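Local coordinates for protein nicking enzyme (Staphylococcus aureus, PDB 4HTE) that probably nicks plasmid DNA at the origin of transfer during conjugation, this chain being its all-helical C-terminal domain, at residues A[110-115]-A[135-139]; A[144-148]-A[217-221]; A[253-257]-A[327-332]; A[275-281]-A[335-341]. All coordinates share one frame; numbering follows the deposited sequence.

In the fold
Running from the N terminus, contact 1 closes a short loop of 19 residues, bringing helix 109-122 against helix 130-152 across the connection between them. Farther down the same helix, contact 2 spans 68 residues to bring helix 198-227 back against it; the two contacts are in series, their centres about 15 Å apart. Contacts 3 and 4 follow, and they cross: segments 253-257 and 275-281 come first, 327-332 and 335-341 second, so helix 327-339 meets helix 245-269 and then the start of helix 278-293. These last two touch through Y257 and K275, beside a bound calcium ion, and join helices 245-269, 278-293 and 327-339, with no touch to contacts 1 and 2.

Contact 1: A[110-115]-A[135-139]; sequences DEKIFI and IVKEK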
loop_
_atom_site.group_PDB
_atom_site.type_symbol
_atom_site.label_atom_id
_atom_site.label_comp_id
_atom_site.label_asym_id
_atom_site.label_seq_id
_atom_site.Cartn_x
_atom_site.Cartn_y
_atom_site.Cartn_z
ATOM N N ASP A 110 13.288 13.426 8.609
ATOM C CA ASP A 110 12.265 12.413 8.841
ATOM C C ASP A 110 12.901 11.047 9.055
ATOM O O ASP A 110 12.606 10.361 10.035
ATOM C CB ASP A 110 11.283 12.358 7.673
ATOM C CG ASP A 110 10.166 13.371 7.809
ATOM O OD1 ASP A 110 9.827 13.730 8.956
ATOM O OD2 ASP A 110 9.627 13.808 6.770
ATOM N N GLU A 111 13.777 10.656 8.136
ATOM C CA GLU A 111 14.467 9.379 8.241
ATOM C C GLU A 111 15.172 9.266 9.589
ATOM O O GLU A 111 15.001 8.282 10.304
ATOM C CB GLU A 111 15.466 9.216 7.095
ATOM C CG GLU A 111 14.811 8.991 5.741
ATOM C CD GLU A 111 15.801 9.024 4.593
ATOM O OE1 GLU A 111 16.988 9.324 4.840
ATOM O OE2 GLU A 111 15.393 8.751 3.444
ATOM N N LYS A 112 15.953 10.284 9.938
ATOM C CA LYS A 112 16.658 10.308 11.214
ATOM C C LYS A 112 15.704 10.037 12.371
ATOM O O LYS A 112 15.924 9.126 13.166
ATOM C CB LYS A 112 17.342 11.660 11.421
ATOM C CG LYS A 112 18.599 11.857 10.596
ATOM C CD LYS A 112 19.125 13.274 10.746
ATOM C CE LYS A 112 20.441 13.467 10.014
ATOM N NZ LYS A 112 20.768 14.910 9.824
ATOM N N ILE A 113 14.646 10.836 12.459
ATOM C CA ILE A 113 13.656 10.689 13.518
ATOM C C ILE A 113 13.190 9.243 13.632
ATOM O O ILE A 113 13.151 8.679 14.726
ATOM C CB ILE A 113 12.435 11.581 13.260
ATOM C CG1 ILE A 113 12.814 13.052 13.430
ATOM C CG2 ILE A 113 11.308 11.221 14.213
ATOM C CD1 ILE A 113 11.852 14.005 12.767
ATOM N N PHE A 114 12.834 8.648 12.498
ATOM C CA PHE A 114 12.379 7.263 12.476
ATOM C C PHE A 114 13.443 6.342 13.059
ATOM O O PHE A 114 13.158 5.522 13.930
ATOM C CB PHE A 114 12.042 6.831 11.048
ATOM C CG PHE A 114 11.418 5.465 10.958
ATOM C CD1 PHE A 114 10.072 5.283 11.233
ATOM C CD2 PHE A 114 12.175 4.362 10.593
ATOM C CE1 PHE A 114 9.493 4.030 11.151
ATOM C CE2 PHE A 114 11.600 3.105 10.509
ATOM C CZ PHE A 114 10.258 2.941 10.788
ATOM N N ILE A 115 14.673 6.489 12.577
ATOM C CA ILE A 115 15.777 5.653 13.029
ATOM C C ILE A 115 16.053 5.875 14.510
ATOM O O ILE A 115 16.182 4.923 15.276
ATOM C CB ILE A 115 17.058 5.941 12.229
ATOM C CG1 ILE A 115 16.822 5.655 10.744
ATOM C CG2 ILE A 115 18.214 5.110 12.763
ATOM C CD1 ILE A 115 18.059 5.751 9.884
ATOM N N ILE A 135 17.324 -0.181 8.378
ATOM C CA ILE A 135 16.209 0.306 9.181
ATOM C C ILE A 135 15.356 1.299 8.389
ATOM O O ILE A 135 14.137 1.337 8.545
ATOM C CB ILE A 135 16.703 0.949 10.498
ATOM C CG1 ILE A 135 15.570 1.029 11.525
ATOM C CG2 ILE A 135 17.295 2.313 10.230
ATOM C CD1 ILE A 135 14.722 2.283 11.435
ATOM N N VAL A 136 15.991 2.093 7.531
ATOM C CA VAL A 136 15.259 3.054 6.709
ATOM C C VAL A 136 14.338 2.312 5.744
ATOM O O VAL A 136 13.202 2.725 5.511
ATOM C CB VAL A 136 16.210 3.983 5.919
ATOM C CG1 VAL A 136 16.205 3.640 4.431
ATOM C CG2 VAL A 136 15.824 5.439 6.132
ATOM N N LYS A 137 14.838 1.212 5.192
ATOM C CA LYS A 137 14.053 0.365 4.305
ATOM C C LYS A 137 12.743 -0.006 4.987
ATOM O O LYS A 137 11.713 -0.160 4.335
ATOM C CB LYS A 137 14.845 -0.899 3.957
ATOM C CG LYS A 137 14.188 -1.822 2.943
ATOM C CD LYS A 137 14.928 -3.152 2.868
ATOM C CE LYS A 137 14.383 -4.048 1.773
ATOM N NZ LYS A 137 14.765 -3.563 0.416
ATOM N N GLU A 138 12.791 -0.147 6.308
ATOM C CA GLU A 138 11.614 -0.514 7.082
ATOM C C GLU A 138 10.563 0.591 7.030
ATOM O O GLU A 138 9.386 0.321 6.800
ATOM C CB GLU A 138 11.998 -0.804 8.535
ATOM C CG GLU A 138 10.868 -1.352 9.390
ATOM C CD GLU A 138 11.292 -1.574 10.832
ATOM O OE1 GLU A 138 12.440 -2.015 11.057
ATOM O OE2 GLU A 138 10.479 -1.302 11.741
ATOM N N LYS A 139 10.987 1.834 7.246
ATOM C CA LYS A 139 10.061 2.963 7.218
ATOM C C LYS A 139 9.474 3.128 5.824
ATOM O O LYS A 139 8.274 3.337 5.663
ATOM C CB LYS A 139 10.755 4.264 7.636
ATOM C CG LYS A 139 11.055 5.209 6.475
ATOM C CD LYS A 139 11.540 6.567 6.949
ATOM C CE LYS A 139 10.399 7.387 7.522
ATOM N NZ LYS A 139 10.415 8.788 7.012
#
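K139 NZ approaches D110 CB at 3.7 Å, but its salt bridge is made along its own helix, to E143; the carboxylate of D110 stays farther off, with OD2 5.1 Å from that nitrogen. The ammonium therefore ends beside helix 109-122 without pairing with it, and the aliphatic part of the lysine does the touching. K139 CB lies over one face of the F114 ring in a CH-pi contact, and CE passes 3.9 Å from F114 CB as the two side chains run past each other in opposite directions. Chi1 of F114 is -174°, which sets CG opposite the backbone N and sends the ring out to helix 130-152. I135 CD1 meets the same ring obliquely, 3.4 Å from CE2. A second branch of I135, CG2, packs on I115, 3.4 Å from CG1. At the far side V136 CG2 rests on the extended chain of E111, 3.7 Å from CG, while E111 OE1 turns back to the backbone N of S108. The helices are successive members of an all-helical domain, and these segments cross steeply, at 106°. P41 and I42 of helix 41-58 also touch F114. With K139 paired to E143 and E111 bonded to S108, the join depends on carbon contacts: the phenylalanine, two isoleucines, the valine and the methylenes of the lysine and glutamate.

Contact 2: A[144-148]-A[217-221]; sequences AQISL and ILEDY
Chi1 of 172° places CG of Y221 opposite its backbone N, projecting the ring across to A144 and Q145, whereas L148 has CG opposite its carbonyl carbon and reaches over to I217. This is a near-antiparallel helix pair of the all-helical domain, helix 130-152 against helix 198-227, the segments inclined at 150° with their axes 10.0 Å apart at closest approach. A144 presents its methyl: CB sits 3.4 Å from Y221 CD1, obliquely to the ring, and 3.8 Å from I217 CG2. That same methyl of I217 also lies 3.9 Å from L148 CG, the two side chains sliding past one another in opposite senses, while the other branch of I217 sends CD1 to S147 CB. L148 CD1 continues to L218 CD1 at 3.6 Å, where the two leucines cross at about a right angle. Outside the two segments, I157 touches L148 and Y221, and L159 and I162 of helix 159-179 pack on L218. S147 turns its polar end elsewhere: OG bonds with E49 and Y45 of helix 41-58, which links a third helix to the pair. One polar bond crosses the interface. It binds the far end of the tyrosine to the partly exposed glutamine, with the amide and ring planes steeply inclined: Y221 OH donates to Q145 OE1 at 2.5 Å, meeting the carbonyl at a C=O...O angle of 130°, slightly tilted from its plane.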
loop_
_atom_site.group_PDB
_atom_site.type_symbol
_atom_site.label_atom_id
_atom_site.label_comp_id
_atom_site.label_asym_id
_atom_site.label_seq_id
_atom_site.Cartn_x
_atom_site.Cartn_y
_atom_site.Cartn_z
ATOM N N ALA A 144 4.493 3.430 2.885
ATOM C CA ALA A 144 3.760 3.172 1.651
ATOM C C ALA A 144 2.502 2.365 1.934
ATOM O O ALA A 144 1.412 2.725 1.494
ATOM C CB ALA A 144 4.637 2.433 0.666
ATOM N N GLN A 145 2.667 1.264 2.660
ATOM C CA GLN A 145 1.545 0.412 3.036
ATOM C C GLN A 145 0.405 1.239 3.610
ATOM O O GLN A 145 -0.734 1.142 3.155
ATOM C CB GLN A 145 1.992 -0.623 4.067
ATOM C CG GLN A 145 1.959 -2.056 3.573
ATOM C CD GLN A 145 3.183 -2.850 3.993
ATOM O OE1 GLN A 145 3.681 -3.684 3.237
ATOM N NE2 GLN A 145 3.670 -2.603 5.206
ATOM N N ILE A 146 0.715 2.058 4.609
ATOM C CA ILE A 146 -0.305 2.836 5.300
ATOM C C ILE A 146 -1.025 3.776 4.340
ATOM O O ILE A 146 -2.252 3.858 4.349
ATOM C CB ILE A 146 0.298 3.650 6.456
ATOM C CG1 ILE A 146 0.929 2.709 7.484
ATOM C CG2 ILE A 146 -0.768 4.512 7.118
ATOM C CD1 ILE A 146 1.439 3.403 8.713
ATOM N N SER A 147 -0.261 4.474 3.508
ATOM C CA SER A 147 -0.837 5.432 2.572
ATOM C C SER A 147 -1.800 4.760 1.605
ATOM O O SER A 147 -2.954 5.170 1.479
ATOM C CB SER A 147 0.268 6.129 1.782
ATOM O OG SER A 147 1.019 6.992 2.615
ATOM N N LEU A 148 -1.314 3.730 0.923
ATOM C CA LEU A 148 -2.100 3.038 -0.091
ATOM C C LEU A 148 -3.357 2.406 0.502
ATOM O O LEU A 148 -4.436 2.486 -0.084
ATOM C CB LEU A 148 -1.248 1.971 -0.782
ATOM C CG LEU A 148 -0.014 2.506 -1.515
ATOM C CD1 LEU A 148 0.888 1.374 -1.975
ATOM C CD2 LEU A 148 -0.433 3.367 -2.698
ATOM N N ILE A 217 3.687 6.300 -5.274
ATOM C CA ILE A 217 4.011 5.603 -4.037
ATOM C C ILE A 217 4.210 4.117 -4.314
ATOM O O ILE A 217 5.236 3.541 -3.959
ATOM C CB ILE A 217 2.895 5.767 -2.989
ATOM C CG1 ILE A 217 2.847 7.212 -2.487
ATOM C CG2 ILE A 217 3.114 4.809 -1.830
ATOM C CD1 ILE A 217 1.776 7.466 -1.452
ATOM N N LEU A 218 3.215 3.510 -4.954
ATOM C CA LEU A 218 3.255 2.091 -5.288
ATOM C C LEU A 218 4.576 1.722 -5.951
ATOM O O LEU A 218 5.251 0.782 -5.530
ATOM C CB LEU A 218 2.100 1.737 -6.228
ATOM C CG LEU A 218 1.820 0.242 -6.385
ATOM C CD1 LEU A 218 1.106 -0.285 -5.148
ATOM C CD2 LEU A 218 1.014 -0.040 -7.642
ATOM N N GLU A 219 4.935 2.465 -6.995
ATOM C CA GLU A 219 6.163 2.208 -7.740
ATOM C C GLU A 219 7.370 2.157 -6.808
ATOM O O GLU A 219 8.214 1.271 -6.926
ATOM C CB GLU A 219 6.366 3.277 -8.815
ATOM C CG GLU A 219 7.665 3.134 -9.595
ATOM C CD GLU A 219 7.470 3.285 -11.093
ATOM O OE1 GLU A 219 6.578 4.056 -11.509
ATOM O OE2 GLU A 219 8.209 2.630 -11.857
ATOM N N ASP A 220 7.446 3.107 -5.883
ATOM C CA ASP A 220 8.516 3.121 -4.893
ATOM C C ASP A 220 8.393 1.906 -3.978
ATOM O O ASP A 220 9.370 1.208 -3.711
ATOM C CB ASP A 220 8.458 4.406 -4.063
ATOM C CG ASP A 220 8.672 5.653 -4.898
ATOM O OD1 ASP A 220 9.393 5.575 -5.915
ATOM O OD2 ASP A 220 8.121 6.715 -4.536
ATOM N N TYR A 221 7.174 1.661 -3.508
ATOM C CA TYR A 221 6.887 0.553 -2.605
ATOM C C TYR A 221 7.252 -0.788 -3.234
ATOM O O TYR A 221 7.649 -1.719 -2.537
ATOM C CB TYR A 221 5.406 0.578 -2.230
ATOM C CG TYR A 221 4.920 -0.619 -1.441
ATOM C CD1 TYR A 221 5.291 -0.803 -0.117
ATOM C CD2 TYR A 221 4.065 -1.549 -2.017
ATOM C CE1 TYR A 221 4.836 -1.893 0.607
ATOM C CE2 TYR A 221 3.606 -2.637 -1.304
ATOM C CZ TYR A 221 3.992 -2.806 0.006
ATOM O OH TYR A 221 3.532 -3.893 0.713
#

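Contact 3: A[253-257]-A[327-332]; sequences DFKTY and NDLKHL
Polar contact between D253 and N327 centres on the backbone: N327 ND2 donates to D253 O at 3.2 Å, with an N-H...O angle of 154°. The amide comes from above the carbonyl plane. T256 OG1 donates to the same oxygen from the opposite face, at 2.9 Å, so two side-chain donors grip D253 O, whose own backbone bond to Y257 N is weak. N327 CG stands opposite its backbone N (chi1 -176°), which carries the amide across from the first turn of helix 327-339. Aromatic contacts dominate the rest. Y257 lays one ring face on H331, whose CB is centred over it at 3.5 Å; the imidazole is nearly parallel to that ring but displaced, with little overlap. F254 completes the cluster obliquely, its CD2 3.7 Å from H331 ND1, while that nitrogen bonds to Q334. The helix segments are perpendicular, at 90°, and Y257 enters as a knob in a hole formed by N327, D328, H331 and L332. Its ring passes 3.4 Å from D328 O with CE2, and its OH reaches L332 CA at 3.6 Å and makes a weak hydrogen bond to E335 OE1. K275 makes a cation-pi contact with the Y257 ring and bonds to its carbonyl O. D328, like D320, is a calcium-binding residue of this protein; at about 4 Å between nearest atoms, its side chain is here near a bound calcium ion rather than in direct coordination. D328 OD2 also accepts from the backbone N of D322, and OD1 stands 3.5 Å from Y257 CD2.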
loop_
_atom_site.group_PDB
_atom_site.type_symbol
_atom_site.label_atom_id
_atom_site.label_comp_id
_atom_site.label_asym_id
_atom_site.label_seq_id
_atom_site.Cartn_x
_atom_site.Cartn_y
_atom_site.Cartn_z
ATOM N N ASP A 253 3.158 -9.889 -8.546
ATOM C CA ASP A 253 2.162 -10.946 -8.650
ATOM C C ASP A 253 2.849 -12.293 -8.826
ATOM O O ASP A 253 2.488 -13.277 -8.179
ATOM C CB ASP A 253 1.223 -10.683 -9.827
ATOM C CG ASP A 253 0.261 -9.543 -9.563
ATOM O OD1 ASP A 253 -0.108 -9.338 -8.386
ATOM O OD2 ASP A 253 -0.134 -8.859 -10.532
ATOM N N PHE A 254 3.846 -12.330 -9.703
ATOM C CA PHE A 254 4.594 -13.553 -9.957
ATOM C C PHE A 254 5.330 -14.008 -8.698
ATOM O O PHE A 254 5.488 -15.204 -8.458
ATOM C CB PHE A 254 5.588 -13.342 -11.101
ATOM C CG PHE A 254 6.315 -14.589 -11.507
ATOM C CD1 PHE A 254 7.480 -14.965 -10.861
ATOM C CD2 PHE A 254 5.834 -15.385 -12.534
ATOM C CE1 PHE A 254 8.154 -16.115 -11.230
ATOM C CE2 PHE A 254 6.503 -16.535 -12.908
ATOM C CZ PHE A 254 7.664 -16.898 -12.255
ATOM N N LYS A 255 5.773 -13.048 -7.895
ATOM C CA LYS A 255 6.507 -13.350 -6.675
ATOM C C LYS A 255 5.598 -14.019 -5.651
ATOM O O LYS A 255 5.950 -15.044 -5.067
ATOM C CB LYS A 255 7.091 -12.069 -6.080
ATOM C CG LYS A 255 7.933 -12.288 -4.833
ATOM C CD LYS A 255 7.895 -11.072 -3.918
ATOM C CE LYS A 255 6.569 -10.963 -3.170
ATOM N NZ LYS A 255 6.419 -12.017 -2.124
ATOM N N THR A 256 4.426 -13.427 -5.441
ATOM C CA THR A 256 3.493 -13.902 -4.424
ATOM C C THR A 256 2.942 -15.287 -4.747
ATOM O O THR A 256 2.354 -15.943 -3.887
ATOM C CB THR A 256 2.307 -12.929 -4.235
ATOM O OG1 THR A 256 1.531 -12.863 -5.438
ATOM C CG2 THR A 256 2.799 -11.533 -3.855
ATOM N N TYR A 257 3.129 -15.734 -5.985
ATOM C CA TYR A 257 2.678 -17.061 -6.383
ATOM C C TYR A 257 3.769 -18.103 -6.141
ATOM O O TYR A 257 3.486 -19.209 -5.684
ATOM C CB TYR A 257 2.256 -17.063 -7.853
ATOM C CG TYR A 257 1.865 -18.427 -8.378
ATOM C CD1 TYR A 257 2.771 -19.202 -9.085
ATOM C CD2 TYR A 257 0.593 -18.936 -8.167
ATOM C CE1 TYR A 257 2.424 -20.449 -9.569
ATOM C CE2 TYR A 257 0.235 -20.183 -8.647
ATOM C CZ TYR A 257 1.155 -20.934 -9.346
ATOM O OH TYR A 257 0.807 -22.175 -9.829
ATOM N N ASN A 327 -5.176 -14.532 -9.089
ATOM C CA ASN A 327 -3.788 -14.456 -9.510
ATOM C C ASN A 327 -3.187 -15.850 -9.517
ATOM O O ASN A 327 -2.440 -16.213 -10.425
ATOM C CB ASN A 327 -2.992 -13.544 -8.580
ATOM C CG ASN A 327 -1.559 -13.356 -9.038
ATOM O OD1 ASN A 327 -1.300 -12.691 -10.041
ATOM N ND2 ASN A 327 -0.620 -13.938 -8.300
ATOM N N ASP A 328 -3.526 -16.635 -8.499
ATOM C CA ASP A 328 -3.082 -18.019 -8.432
ATOM C C ASP A 328 -3.477 -18.753 -9.705
ATOM O O ASP A 328 -2.677 -19.498 -10.271
ATOM C CB ASP A 328 -3.684 -18.721 -7.212
ATOM C CG ASP A 328 -3.057 -18.267 -5.907
ATOM O OD1 ASP A 328 -1.876 -17.862 -5.922
ATOM O OD2 ASP A 328 -3.742 -18.319 -4.865
ATOM N N LEU A 329 -4.707 -18.533 -10.160
ATOM C CA LEU A 329 -5.208 -19.210 -11.352
ATOM C C LEU A 329 -4.445 -18.759 -12.594
ATOM O O LEU A 329 -4.097 -19.574 -13.449
ATOM C CB LEU A 329 -6.703 -18.939 -11.541
ATOM C CG LEU A 329 -7.534 -20.075 -12.151
ATOM C CD1 LEU A 329 -8.804 -19.528 -12.784
ATOM C CD2 LEU A 329 -6.743 -20.895 -13.168
ATOM N N LYS A 330 -4.189 -17.459 -12.690
ATOM C CA LYS A 330 -3.471 -16.902 -13.831
ATOM C C LYS A 330 -2.107 -17.561 -13.982
ATOM O O LYS A 330 -1.728 -17.982 -15.075
ATOM C CB LYS A 330 -3.300 -15.389 -13.673
ATOM N N HIS A 331 -1.372 -17.653 -12.879
ATOM C CA HIS A 331 -0.028 -18.214 -12.907
ATOM C C HIS A 331 -0.050 -19.732 -13.007
ATOM O O HIS A 331 0.925 -20.342 -13.441
ATOM C CB HIS A 331 0.758 -17.770 -11.676
ATOM C CG HIS A 331 1.117 -16.318 -11.693
ATOM N ND1 HIS A 331 2.204 -15.832 -12.384
ATOM C CD2 HIS A 331 0.524 -15.246 -11.120
ATOM C CE1 HIS A 331 2.272 -14.521 -12.231
ATOM N NE2 HIS A 331 1.262 -14.140 -11.468
ATOM N N LEU A 332 -1.162 -20.340 -12.611
ATOM C CA LEU A 332 -1.324 -21.779 -12.765
ATOM C C LEU A 332 -1.319 -22.117 -14.249
ATOM O O LEU A 332 -0.624 -23.032 -14.687
ATOM C CB LEU A 332 -2.634 -22.252 -12.139
ATOM C CG LEU A 332 -2.558 -23.504 -11.263
ATOM C CD1 LEU A 332 -3.955 -24.049 -10.997
ATOM C CD2 LEU A 332 -1.685 -24.580 -11.886
#

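Contact 4: A[275-281]-A[335-341]; sequences KYSDEDR and ESNEVGD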
loop_
_atom_site.group_PDB
_atom_site.type_symbol
_atom_site.label_atom_id
_atom_site.label_comp_id
_atom_site.label_asym_id
_atom_site.label_seq_id
_atom_site.Cartn_x
_atom_site.Cartn_y
_atom_site.Cartn_z
ATOM N N LYS A 275 5.467 -24.472 -9.141
ATOM C CA LYS A 275 4.996 -24.441 -7.761
ATOM C C LYS A 275 4.332 -25.753 -7.353
ATOM O O LYS A 275 4.420 -26.166 -6.195
ATOM C CB LYS A 275 4.014 -23.280 -7.570
ATOM C CG LYS A 275 3.180 -23.360 -6.300
ATOM C CD LYS A 275 2.791 -21.971 -5.816
ATOM C CE LYS A 275 1.641 -22.010 -4.820
ATOM N NZ LYS A 275 1.393 -20.674 -4.206
ATOM N N TYR A 276 3.675 -26.411 -8.304
ATOM C CA TYR A 276 2.894 -27.609 -8.011
ATOM C C TYR A 276 3.404 -28.851 -8.728
ATOM O O TYR A 276 4.143 -28.766 -9.709
ATOM C CB TYR A 276 1.427 -27.385 -8.384
ATOM C CG TYR A 276 0.731 -26.370 -7.513
ATOM C CD1 TYR A 276 0.508 -26.628 -6.169
ATOM C CD2 TYR A 276 0.292 -25.159 -8.031
ATOM C CE1 TYR A 276 -0.125 -25.710 -5.363
ATOM C CE2 TYR A 276 -0.346 -24.231 -7.230
ATOM C CZ TYR A 276 -0.551 -24.512 -5.895
ATOM O OH TYR A 276 -1.186 -23.596 -5.087
ATOM N N SER A 277 2.996 -30.009 -8.218
ATOM C CA SER A 277 3.272 -31.284 -8.861
ATOM C C SER A 277 2.301 -31.474 -10.016
ATOM O O SER A 277 1.316 -30.747 -10.128
ATOM C CB SER A 277 3.102 -32.421 -7.856
ATOM O OG SER A 277 3.713 -32.101 -6.618
ATOM N N ASP A 278 2.575 -32.448 -10.877
ATOM C CA ASP A 278 1.668 -32.746 -11.978
ATOM C C ASP A 278 0.348 -33.281 -11.437
ATOM O O ASP A 278 -0.722 -32.957 -11.955
ATOM C CB ASP A 278 2.291 -33.758 -12.944
ATOM C CG ASP A 278 3.114 -33.097 -14.035
ATOM O OD1 ASP A 278 2.761 -31.973 -14.453
ATOM O OD2 ASP A 278 4.110 -33.707 -14.479
ATOM N N GLU A 279 0.428 -34.097 -10.392
ATOM C CA GLU A 279 -0.766 -34.648 -9.763
ATOM C C GLU A 279 -1.601 -33.530 -9.154
ATOM O O GLU A 279 -2.772 -33.359 -9.497
ATOM C CB GLU A 279 -0.384 -35.665 -8.685
ATOM N N ASP A 280 -0.990 -32.768 -8.251
ATOM C CA ASP A 280 -1.672 -31.658 -7.595
ATOM C C ASP A 280 -2.280 -30.711 -8.622
ATOM O O ASP A 280 -3.443 -30.324 -8.508
ATOM C CB ASP A 280 -0.700 -30.885 -6.701
ATOM C CG ASP A 280 -0.135 -31.737 -5.583
ATOM O OD1 ASP A 280 -0.845 -32.652 -5.111
ATOM O OD2 ASP A 280 1.020 -31.490 -5.175
ATOM N N ARG A 281 -1.490 -30.342 -9.624
ATOM C CA ARG A 281 -1.943 -29.404 -10.644
ATOM C C ARG A 281 -3.249 -29.883 -11.270
ATOM O O ARG A 281 -4.176 -29.099 -11.469
ATOM C CB ARG A 281 -0.870 -29.226 -11.722
ATOM C CG ARG A 281 -1.084 -28.013 -12.611
ATOM C CD ARG A 281 0.048 -27.832 -13.610
ATOM N NE ARG A 281 1.348 -27.727 -12.951
ATOM C CZ ARG A 281 2.373 -28.564 -13.116
ATOM N NH1 ARG A 281 2.295 -29.603 -13.935
ATOM N NH2 ARG A 281 3.498 -28.356 -12.451
ATOM N N GLU A 335 2.007 -21.831 -15.569
ATOM C CA GLU A 335 2.767 -23.015 -15.182
ATOM C C GLU A 335 2.504 -24.166 -16.144
ATOM O O GLU A 335 3.435 -24.754 -16.692
ATOM C CB GLU A 335 2.398 -23.450 -13.762
ATOM C CG GLU A 335 3.587 -23.786 -12.882
ATOM C CD GLU A 335 3.194 -24.583 -11.656
ATOM O OE1 GLU A 335 3.569 -24.176 -10.538
ATOM O OE2 GLU A 335 2.510 -25.616 -11.806
ATOM N N SER A 336 1.229 -24.486 -16.340
ATOM C CA SER A 336 0.830 -25.581 -17.217
ATOM C C SER A 336 1.420 -25.416 -18.612
ATOM O O SER A 336 2.001 -26.350 -19.164
ATOM C CB SER A 336 -0.693 -25.652 -17.313
ATOM O OG SER A 336 -1.274 -25.825 -16.034
ATOM N N ASN A 337 1.257 -24.227 -19.179
ATOM C CA ASN A 337 1.763 -23.937 -20.514
ATOM C C ASN A 337 3.267 -24.176 -20.599
ATOM O O ASN A 337 3.770 -24.681 -21.603
ATOM C CB ASN A 337 1.448 -22.486 -20.888
ATOM C CG ASN A 337 1.688 -22.192 -22.359
ATOM O OD1 ASN A 337 2.343 -22.961 -23.061
ATOM N ND2 ASN A 337 1.160 -21.066 -22.829
ATOM N N GLU A 338 3.978 -23.824 -19.531
ATOM C CA GLU A 338 5.435 -23.897 -19.520
ATOM C C GLU A 338 5.930 -25.340 -19.470
ATOM O O GLU A 338 6.825 -25.722 -20.226
ATOM C CB GLU A 338 5.993 -23.118 -18.327
ATOM C CG GLU A 338 7.418 -22.630 -18.515
ATOM C CD GLU A 338 7.526 -21.555 -19.578
ATOM O OE1 GLU A 338 6.483 -21.175 -20.150
ATOM O OE2 GLU A 338 8.654 -21.088 -19.840
ATOM N N VAL A 339 5.350 -26.138 -18.578
ATOM C CA VAL A 339 5.769 -27.527 -18.411
ATOM C C VAL A 339 5.067 -28.443 -19.417
ATOM O O VAL A 339 5.465 -29.593 -19.605
ATOM C CB VAL A 339 5.513 -28.029 -16.968
ATOM C CG1 VAL A 339 4.021 -28.177 -16.693
ATOM C CG2 VAL A 339 6.239 -29.348 -16.719
ATOM N N GLY A 340 4.026 -27.924 -20.064
ATOM C CA GLY A 340 3.312 -28.667 -21.086
ATOM C C GLY A 340 2.254 -29.609 -20.539
ATOM O O GLY A 340 1.933 -30.619 -21.165
ATOM N N ASP A 341 1.705 -29.278 -19.374
ATOM C CA ASP A 341 0.649 -30.087 -18.776
ATOM C C ASP A 341 -0.651 -29.875 -19.543
ATOM O O ASP A 341 -1.512 -29.102 -19.126
ATOM C CB ASP A 341 0.460 -29.726 -17.301
ATOM C CG ASP A 341 -0.490 -30.669 -16.586
ATOM O OD1 ASP A 341 -0.801 -31.740 -17.146
ATOM O OD2 ASP A 341 -0.916 -30.344 -15.459
#
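R281 CB and CG both pass D341 OD2, CG standing opposite the backbone N (chi1 -165°). CD touches two oxygens, 3.3 Å from D341 OD2 and 3.4 Å from S336 OG. The chain then bends at chi3 and presents its side to E335: NE bonds to OE2 at 2.7 Å, nearly along the C-O direction, and NH2 reaches that same oxygen at 3.0 Å from above the carboxylate plane. Both nitrogens thus grip one atom side-on, with the guanidinium and carboxylate planes 88° apart. NH1 turns the other way, to a salt bridge with D278, modelled doubtfully short, in its own helical turn and a long one with D341 OD2, 3.6 Å away; V339 CG1 lies over one face of the guanidinium. D278, R281, E335 and D341 form a salt-bridge network between the first turn of helix 278-293 and the end of helix 327-339, where the chain turns at G340, positive in phi, into D341, the N-cap position of helix 342-351. The arginine probably offsets the like charges of D278 and D341, whose OD1 and OD2 are 4.1 Å apart. E335 OE1, the other oxygen, faces the loop before helix 278-293 and accepts from Y276 N at 3.2 Å on its syn side. K275 itself leads away: NZ forms a salt bridge with D320, a calcium-binding residue, and the nearest side-chain atom of K275 is about 4 Å from the calcium ion. D341 OD2 also bonds to S344 OG, and S336 OG to L332 O.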